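Spike protein P5 (Enterobacteria phage PRD1, PDB 1YQ5) joins P31 and P2 in forming the spike complexes at the five-fold vertices of the viral capsid and is essential for infectivity. Local coordinates at residues S8-T13 with G33-N38; L26-L31 with L78-Y83; M65-N70 with Y134-T139. One frame throughout, in Å; residues are numbered along the deposited sequence.

Contact 1: residues S8-T13 with G33-N38; sequences SLMYST and GALTVN
Val37, with CG1 opposite its own backbone N (chi1 176°), brings its other methyl, CG2, beside that N and lays it 3.8 Å from CB of Met10. Met10, a selenomethionine in this crystal, bends at both chi2 and chi3, which carries its CE to 3.9 Å from CD2 of Leu35, the two chains crossing at a slant. On the other face of the sheet Leu9 divides its contacts: CD2 approaches OG1 of Thr36 at 3.8 Å, whereas CB and CD1 both lean on the methyl of Ala34. That methyl also meets CD1 of Tyr11 at 3.9 Å, obliquely to the ring. The backbones run antiparallel and are joined at the Met10-Leu35 pair by two bonds, Met10 N to Leu35 O (2.9 Å) and Leu35 N to Met10 O (3.0 Å). Between Leu9 and Ser8 the register slips by one residue in a classic beta bulge, where Val37 and Asn38 both face Ser8. There Ser8 O takes a firm bond from Val37 N at 2.8 Å and a weak one from Asn38 N at 3.4 Å, while Ser8 N donates to Asn38 O. The polar ends look elsewhere: Ser8 OG bonds to Thr139, Tyr11 OH to Asp30 and Thr36 OG1 to Lys46. Tyr108 of the second subunit packs on Ser8, Val37 and Asn38, placing the bulge at the trimer interface. Strand 35-40 is thus attached to strand 5-11 through backbone hydrogen bonds, with small apolar patches on both faces, and at the bulge one carbonyl faces two amides, the second only weakly, as the chain turns its corner at Val37.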
# COMPACT_ATOMS: atom_id res chain seq x y z
N SER A 8 -7.45 -14.20 -4.32
CA SER A 8 -6.32 -14.19 -3.41
C SER A 8 -5.55 -15.49 -3.62
O SER A 8 -6.12 -16.58 -3.56
CB SER A 8 -6.82 -14.07 -1.96
OG SER A 8 -5.73 -13.91 -1.07
N LEU A 9 -4.25 -15.36 -3.86
CA LEU A 9 -3.42 -16.52 -4.13
C LEU A 9 -2.20 -16.63 -3.22
O LEU A 9 -1.68 -15.63 -2.72
CB LEU A 9 -2.92 -16.47 -5.58
CG LEU A 9 -3.93 -16.19 -6.69
CD1 LEU A 9 -3.18 -15.92 -7.99
CD2 LEU A 9 -4.88 -17.36 -6.85
N MSE A 10 -1.75 -17.86 -3.02
CA MSE A 10 -0.56 -18.14 -2.23
C MSE A 10 0.37 -18.84 -3.22
O MSE A 10 0.05 -19.91 -3.75
CB MSE A 10 -0.89 -19.04 -1.04
CG MSE A 10 0.22 -19.13 0.00
SE MSE A 10 1.67 -20.29 -0.54
CE MSE A 10 0.77 -21.97 -0.20
N TYR A 11 1.51 -18.21 -3.48
CA TYR A 11 2.50 -18.68 -4.44
C TYR A 11 3.78 -19.11 -3.72
O TYR A 11 4.34 -18.35 -2.93
CB TYR A 11 2.79 -17.52 -5.39
CG TYR A 11 3.43 -17.84 -6.72
CD1 TYR A 11 2.85 -18.74 -7.61
CD2 TYR A 11 4.57 -17.15 -7.15
CE1 TYR A 11 3.38 -18.95 -8.89
CE2 TYR A 11 5.11 -17.34 -8.42
CZ TYR A 11 4.51 -18.24 -9.29
OH TYR A 11 5.02 -18.40 -10.56
N SER A 12 4.24 -20.33 -4.00
CA SER A 12 5.45 -20.86 -3.38
C SER A 12 6.06 -21.91 -4.30
O SER A 12 5.48 -22.22 -5.34
CB SER A 12 5.12 -21.53 -2.04
OG SER A 12 4.39 -22.73 -2.26
N THR A 13 7.21 -22.47 -3.91
CA THR A 13 7.85 -23.49 -4.72
C THR A 13 6.95 -24.72 -4.80
O THR A 13 7.04 -25.52 -5.73
CB THR A 13 9.20 -23.93 -4.13
OG1 THR A 13 9.01 -24.40 -2.78
CG2 THR A 13 10.19 -22.78 -4.14
N GLY A 33 -0.45 -22.42 -11.37
CA GLY A 33 -0.35 -23.39 -10.29
C GLY A 33 -0.44 -22.82 -8.89
O GLY A 33 -0.24 -23.54 -7.92
N ALA A 34 -0.73 -21.53 -8.77
CA ALA A 34 -0.84 -20.90 -7.46
C ALA A 34 -2.05 -21.46 -6.71
O ALA A 34 -3.03 -21.87 -7.32
CB ALA A 34 -0.98 -19.39 -7.61
N LEU A 35 -1.96 -21.48 -5.38
CA LEU A 35 -3.05 -21.97 -4.56
C LEU A 35 -4.08 -20.86 -4.37
O LEU A 35 -3.74 -19.75 -3.95
CB LEU A 35 -2.53 -22.41 -3.19
CG LEU A 35 -3.58 -22.80 -2.14
CD1 LEU A 35 -4.38 -24.00 -2.63
CD2 LEU A 35 -2.90 -23.13 -0.82
N THR A 36 -5.34 -21.14 -4.70
CA THR A 36 -6.38 -20.14 -4.53
C THR A 36 -6.83 -20.13 -3.07
O THR A 36 -7.38 -21.11 -2.58
CB THR A 36 -7.58 -20.41 -5.45
OG1 THR A 36 -7.14 -20.36 -6.82
CG2 THR A 36 -8.68 -19.37 -5.24
N VAL A 37 -6.56 -19.03 -2.38
CA VAL A 37 -6.93 -18.89 -0.98
C VAL A 37 -8.38 -18.43 -0.85
O VAL A 37 -9.09 -18.84 0.05
CB VAL A 37 -6.02 -17.86 -0.28
CG1 VAL A 37 -6.48 -17.65 1.16
CG2 VAL A 37 -4.58 -18.36 -0.31
N ASN A 38 -8.80 -17.57 -1.77
CA ASN A 38 -10.16 -17.06 -1.76
C ASN A 38 -10.47 -16.51 -3.14
O ASN A 38 -9.61 -15.90 -3.78
CB ASN A 38 -10.31 -15.96 -0.71
CG ASN A 38 -11.73 -15.42 -0.62
OD1 ASN A 38 -12.66 -16.14 -0.26
ND2 ASN A 38 -11.89 -14.14 -0.94

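Contact 2: residues L26-L31 with L78-Y83; sequences LTDFDL and LLRVKY
A salt-bridge network of Asp28, Arg80 and Lys82 ties the loop 26-31 to the strand 78-83. Asp28 divides its carboxylate between the two cations: OD1 takes NH2 of Arg80 at 3.0 Å, and OD2 takes NZ of Lys82, also at 3.0 Å, through the syn lone pair. The arginine nitrogen comes from above the carboxylate plane, although OD1 itself lies close to the guanidinium plane, and the two planes stand 69° apart. Leu26 supplies the apolar half of the grip. Its CB sits over one guanidinium face, 3.5 Å from NH1 of Arg80, and its CD1 touches CB of Arg80 at 3.8 Å. Arg80 is bent at chi3 (76°), which turns the guanidinium under Leu26; NH2 also gives a weak bond to Leu26 O. Two waters lie at the guanidinium edge: one accepts from NH1 and donates to Leu26 O, the other accepts from NE at 2.9 Å and lies 2.8 Å from Asp28 OD1. The paired positive charges would probably keep Asp28 ionised. Arg80 and Lys82 leave their strand on the side opposite Leu79 and Val81, which pack on Ile103 inside the sandwich. Strand 119-126 adjoins both segments, its backbone bonding to Phe29 and Arg80; strand 86-93 flanks the other edge of 76-83, and Leu97 of the third subunit packs on Leu26.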
# COMPACT_ATOMS: atom_id res chain seq x y z
N LEU A 26 13.54 -9.43 -13.12
CA LEU A 26 12.10 -9.50 -12.93
C LEU A 26 11.41 -10.21 -14.07
O LEU A 26 11.15 -9.62 -15.12
CB LEU A 26 11.51 -8.09 -12.76
CG LEU A 26 11.88 -7.36 -11.47
CD1 LEU A 26 11.28 -5.96 -11.50
CD2 LEU A 26 11.36 -8.14 -10.26
N THR A 27 11.12 -11.49 -13.87
CA THR A 27 10.45 -12.31 -14.87
C THR A 27 9.04 -12.53 -14.34
O THR A 27 8.86 -13.03 -13.23
CB THR A 27 11.14 -13.68 -15.04
OG1 THR A 27 12.50 -13.47 -15.44
CG2 THR A 27 10.43 -14.51 -16.10
N ASP A 28 8.04 -12.14 -15.13
CA ASP A 28 6.65 -12.29 -14.71
C ASP A 28 6.30 -13.71 -14.30
O ASP A 28 6.73 -14.68 -14.93
CB ASP A 28 5.72 -11.77 -15.81
CG ASP A 28 5.90 -10.29 -16.06
OD1 ASP A 28 6.20 -9.56 -15.09
OD2 ASP A 28 5.74 -9.84 -17.22
N PHE A 29 5.50 -13.82 -13.25
CA PHE A 29 5.09 -15.10 -12.69
C PHE A 29 3.95 -15.83 -13.40
O PHE A 29 2.95 -15.23 -13.78
CB PHE A 29 4.68 -14.93 -11.22
CG PHE A 29 5.79 -14.50 -10.31
CD1 PHE A 29 5.52 -13.72 -9.19
CD2 PHE A 29 7.10 -14.92 -10.53
CE1 PHE A 29 6.53 -13.36 -8.31
CE2 PHE A 29 8.12 -14.56 -9.65
CZ PHE A 29 7.83 -13.78 -8.54
N ASP A 30 4.13 -17.14 -13.55
CA ASP A 30 3.11 -18.01 -14.12
C ASP A 30 2.30 -18.36 -12.88
O ASP A 30 2.81 -19.05 -11.99
CB ASP A 30 3.77 -19.27 -14.68
CG ASP A 30 2.75 -20.32 -15.11
OD1 ASP A 30 1.68 -20.43 -14.48
OD2 ASP A 30 3.04 -21.05 -16.08
N LEU A 31 1.06 -17.89 -12.79
CA LEU A 31 0.24 -18.16 -11.61
C LEU A 31 -0.78 -19.29 -11.76
O LEU A 31 -1.65 -19.47 -10.90
CB LEU A 31 -0.49 -16.88 -11.18
CG LEU A 31 0.39 -15.67 -10.84
CD1 LEU A 31 -0.50 -14.48 -10.51
CD2 LEU A 31 1.30 -16.00 -9.67
N LEU A 78 12.78 -6.53 -4.72
CA LEU A 78 12.21 -5.68 -5.77
C LEU A 78 10.87 -6.26 -6.18
O LEU A 78 10.77 -7.45 -6.50
CB LEU A 78 13.14 -5.65 -6.98
CG LEU A 78 14.63 -5.40 -6.70
CD1 LEU A 78 15.38 -5.39 -8.01
CD2 LEU A 78 14.81 -4.07 -5.96
N LEU A 79 9.83 -5.43 -6.17
CA LEU A 79 8.50 -5.89 -6.55
C LEU A 79 7.93 -5.08 -7.70
O LEU A 79 8.14 -3.87 -7.78
CB LEU A 79 7.55 -5.83 -5.35
CG LEU A 79 7.86 -6.80 -4.21
CD1 LEU A 79 9.07 -6.32 -3.45
CD2 LEU A 79 6.65 -6.89 -3.28
N ARG A 80 7.20 -5.76 -8.58
CA ARG A 80 6.61 -5.09 -9.73
C ARG A 80 5.27 -5.67 -10.14
O ARG A 80 5.08 -6.89 -10.17
CB ARG A 80 7.56 -5.15 -10.93
CG ARG A 80 7.01 -4.50 -12.18
CD ARG A 80 7.95 -4.70 -13.36
NE ARG A 80 7.87 -6.06 -13.89
CZ ARG A 80 8.81 -6.62 -14.67
NH1 ARG A 80 9.90 -5.93 -15.00
NH2 ARG A 80 8.63 -7.84 -15.13
N VAL A 81 4.35 -4.77 -10.47
CA VAL A 81 3.02 -5.14 -10.94
C VAL A 81 2.82 -4.38 -12.24
O VAL A 81 3.14 -3.19 -12.32
CB VAL A 81 1.91 -4.69 -9.96
CG1 VAL A 81 0.54 -4.98 -10.57
CG2 VAL A 81 2.06 -5.40 -8.63
N LYS A 82 2.31 -5.06 -13.26
CA LYS A 82 2.07 -4.41 -14.54
C LYS A 82 0.66 -4.66 -15.04
O LYS A 82 0.06 -5.68 -14.73
CB LYS A 82 3.05 -4.93 -15.60
CG LYS A 82 4.51 -4.79 -15.24
CD LYS A 82 5.40 -5.17 -16.41
CE LYS A 82 5.23 -6.63 -16.79
NZ LYS A 82 5.92 -6.96 -18.07
N TYR A 83 0.15 -3.69 -15.79
CA TYR A 83 -1.16 -3.81 -16.42
C TYR A 83 -1.13 -2.92 -17.65
O TYR A 83 -0.99 -1.70 -17.55
CB TYR A 83 -2.30 -3.37 -15.51
CG TYR A 83 -3.64 -3.69 -16.15
CD1 TYR A 83 -4.12 -5.00 -16.18
CD2 TYR A 83 -4.35 -2.71 -16.83
CE1 TYR A 83 -5.28 -5.33 -16.88
CE2 TYR A 83 -5.52 -3.03 -17.55
CZ TYR A 83 -5.97 -4.34 -17.56
OH TYR A 83 -7.09 -4.67 -18.28
O HOH W 1 12.25 -6.93 -16.54
O HOH W 2 5.50 -7.61 -13.22

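Contact 3: residues M65-N70 with Y134-T139; sequences MTVKNN and YIINIT
The amide of Asn69 lies at the edge of the Tyr134 ring, the two flat groups nearly coplanar with their planes 23° apart. Thr13 and Ile21 also touch the Tyr134 side chain, and its OH is bonded to Pro18 O. The second amide, that of Asn137, serves a water: ND2 donates to it at 2.9 Å, and the water in turn donates to Ile135 O at 2.8 Å. Thr66 OG1 is the third partner, 2.9 Å from the same water; a chi1 of 56° sets this hydroxyl between its own backbone N and carbonyl carbon, close to CB of Asn137. The water thereby stitches both strands together on the face that holds Thr66, Lys68, Ile135 and Asn137. On the other face the contact is apolar. Val67 and Ile136 lie side by side, CG2 of Val67 at 3.7 Å from CG1 of Ile136, and Met65, a selenomethionine, runs alongside Ile138 with its CG 3.8 Å from CG1 of the isoleucine. Beneath the side chains the antiparallel backbones are joined by four bonds in the hydrogen-bonded pairs Thr66-Asn137 and Lys68-Ile135, such as Thr66 N to Asn137 O at 2.9 Å. Between them CA-H groups point at carbonyls, as with Ile136 CA and Thr66 O at 3.2 Å. Lys68 NZ bonds to Asn70 OD1 and forms a salt bridge with Asp87 of the second subunit, so the face of Thr66 and Lys68 looks toward the trimer interface. Met65, Val67, Ile136 and Ile138 instead meet Phe122 and Leu124 of the facing sheet. An antiparallel pair with one face in a hydrophobic core and the other at a subunit boundary fits the beta jelly-roll of this C-terminal domain, whose family is grouped with C1q and TNF.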
# COMPACT_ATOMS: atom_id res chain seq x y z
N MSE A 65 0.78 -7.49 -3.23
CA MSE A 65 1.66 -8.63 -3.41
C MSE A 65 2.70 -8.52 -2.32
O MSE A 65 3.35 -7.48 -2.17
CB MSE A 65 2.34 -8.63 -4.78
CG MSE A 65 3.39 -9.73 -4.86
SE MSE A 65 4.14 -10.03 -6.60
CE MSE A 65 4.80 -8.21 -6.91
N THR A 66 2.85 -9.59 -1.55
CA THR A 66 3.81 -9.63 -0.47
C THR A 66 4.71 -10.85 -0.58
O THR A 66 4.36 -11.84 -1.23
CB THR A 66 3.11 -9.70 0.90
OG1 THR A 66 2.24 -10.83 0.92
CG2 THR A 66 2.31 -8.43 1.15
N VAL A 67 5.88 -10.77 0.04
CA VAL A 67 6.80 -11.89 0.03
C VAL A 67 7.61 -11.96 1.31
O VAL A 67 7.99 -10.94 1.89
CB VAL A 67 7.81 -11.81 -1.15
CG1 VAL A 67 8.64 -10.54 -1.06
CG2 VAL A 67 8.73 -13.03 -1.13
N LYS A 68 7.85 -13.19 1.75
CA LYS A 68 8.68 -13.49 2.90
C LYS A 68 9.57 -14.63 2.42
O LYS A 68 9.08 -15.60 1.84
CB LYS A 68 7.85 -13.97 4.11
CG LYS A 68 7.07 -12.91 4.87
CD LYS A 68 7.94 -11.72 5.28
CE LYS A 68 9.22 -12.12 6.02
NZ LYS A 68 8.98 -12.81 7.33
N ASN A 69 10.87 -14.47 2.62
CA ASN A 69 11.85 -15.49 2.26
C ASN A 69 12.91 -15.27 3.33
O ASN A 69 13.98 -14.70 3.09
CB ASN A 69 12.43 -15.25 0.87
CG ASN A 69 13.28 -16.40 0.38
OD1 ASN A 69 14.37 -16.65 0.92
ND2 ASN A 69 12.80 -17.12 -0.62
N ASN A 70 12.56 -15.71 4.54
CA ASN A 70 13.36 -15.55 5.73
C ASN A 70 14.84 -15.90 5.67
O ASN A 70 15.62 -15.41 6.49
CB ASN A 70 12.69 -16.30 6.89
CG ASN A 70 11.32 -15.75 7.20
OD1 ASN A 70 10.80 -14.90 6.47
ND2 ASN A 70 10.71 -16.22 8.29
N TYR A 134 10.38 -19.03 -0.50
CA TYR A 134 9.46 -17.91 -0.43
C TYR A 134 7.98 -18.23 -0.28
O TYR A 134 7.51 -19.28 -0.70
CB TYR A 134 9.64 -17.06 -1.69
CG TYR A 134 9.38 -17.84 -2.97
CD1 TYR A 134 8.09 -17.98 -3.48
CD2 TYR A 134 10.42 -18.47 -3.65
CE1 TYR A 134 7.84 -18.74 -4.62
CE2 TYR A 134 10.18 -19.23 -4.80
CZ TYR A 134 8.89 -19.36 -5.28
OH TYR A 134 8.63 -20.12 -6.39
N ILE A 135 7.27 -17.32 0.36
CA ILE A 135 5.83 -17.42 0.51
C ILE A 135 5.36 -16.09 -0.05
O ILE A 135 5.59 -15.04 0.54
CB ILE A 135 5.38 -17.55 1.97
CG1 ILE A 135 5.81 -18.91 2.53
CG2 ILE A 135 3.85 -17.45 2.03
CD1 ILE A 135 5.21 -20.09 1.79
N ILE A 136 4.73 -16.16 -1.21
CA ILE A 136 4.23 -14.97 -1.88
C ILE A 136 2.71 -14.99 -1.89
O ILE A 136 2.10 -16.01 -2.22
CB ILE A 136 4.76 -14.90 -3.34
CG1 ILE A 136 6.28 -14.78 -3.32
CG2 ILE A 136 4.13 -13.71 -4.07
CD1 ILE A 136 6.92 -14.82 -4.70
N ASN A 137 2.12 -13.87 -1.51
CA ASN A 137 0.67 -13.75 -1.51
C ASN A 137 0.31 -12.62 -2.47
O ASN A 137 0.90 -11.54 -2.42
CB ASN A 137 0.15 -13.44 -0.11
CG ASN A 137 0.16 -14.65 0.79
OD1 ASN A 137 -0.71 -15.52 0.69
ND2 ASN A 137 1.15 -14.73 1.66
N ILE A 138 -0.65 -12.90 -3.34
CA ILE A 138 -1.11 -11.92 -4.32
C ILE A 138 -2.63 -11.85 -4.23
O ILE A 138 -3.31 -12.87 -4.36
CB ILE A 138 -0.69 -12.32 -5.74
CG1 ILE A 138 0.84 -12.30 -5.86
CG2 ILE A 138 -1.34 -11.40 -6.76
CD1 ILE A 138 1.38 -12.88 -7.16
N THR A 139 -3.15 -10.66 -3.98
CA THR A 139 -4.59 -10.46 -3.87
C THR A 139 -5.04 -9.26 -4.68
O THR A 139 -4.43 -8.19 -4.62
CB THR A 139 -5.00 -10.25 -2.40
OG1 THR A 139 -4.66 -11.41 -1.63
CG2 THR A 139 -6.49 -9.99 -2.29
O HOH W 3 3.61 -13.28 1.48

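Contacts 1 and 3 belong to one antiparallel sheet, their centres about 10 Å apart, and meet where strand 5-11 borders strand 135-142: Tyr11 N lies 2.6 Å from Ile136 O in a probable hydrogen bond. Contact 2 involves the facing sheet, its centre about 15 Å from that of contact 1 and about 12 Å from that of contact 3. The loop 26-31 bridges the layers, with Phe29 CG 3.5 Å from Tyr11 CE2 and Phe29 CE1 3.9 Å from Ile136 CD1. Across the core, Met65 CE comes within 3.5 Å of Arg80 O. Contacts 1 and 3 touch the second subunit and contact 2 the third, so all three adjoin trimer interfaces.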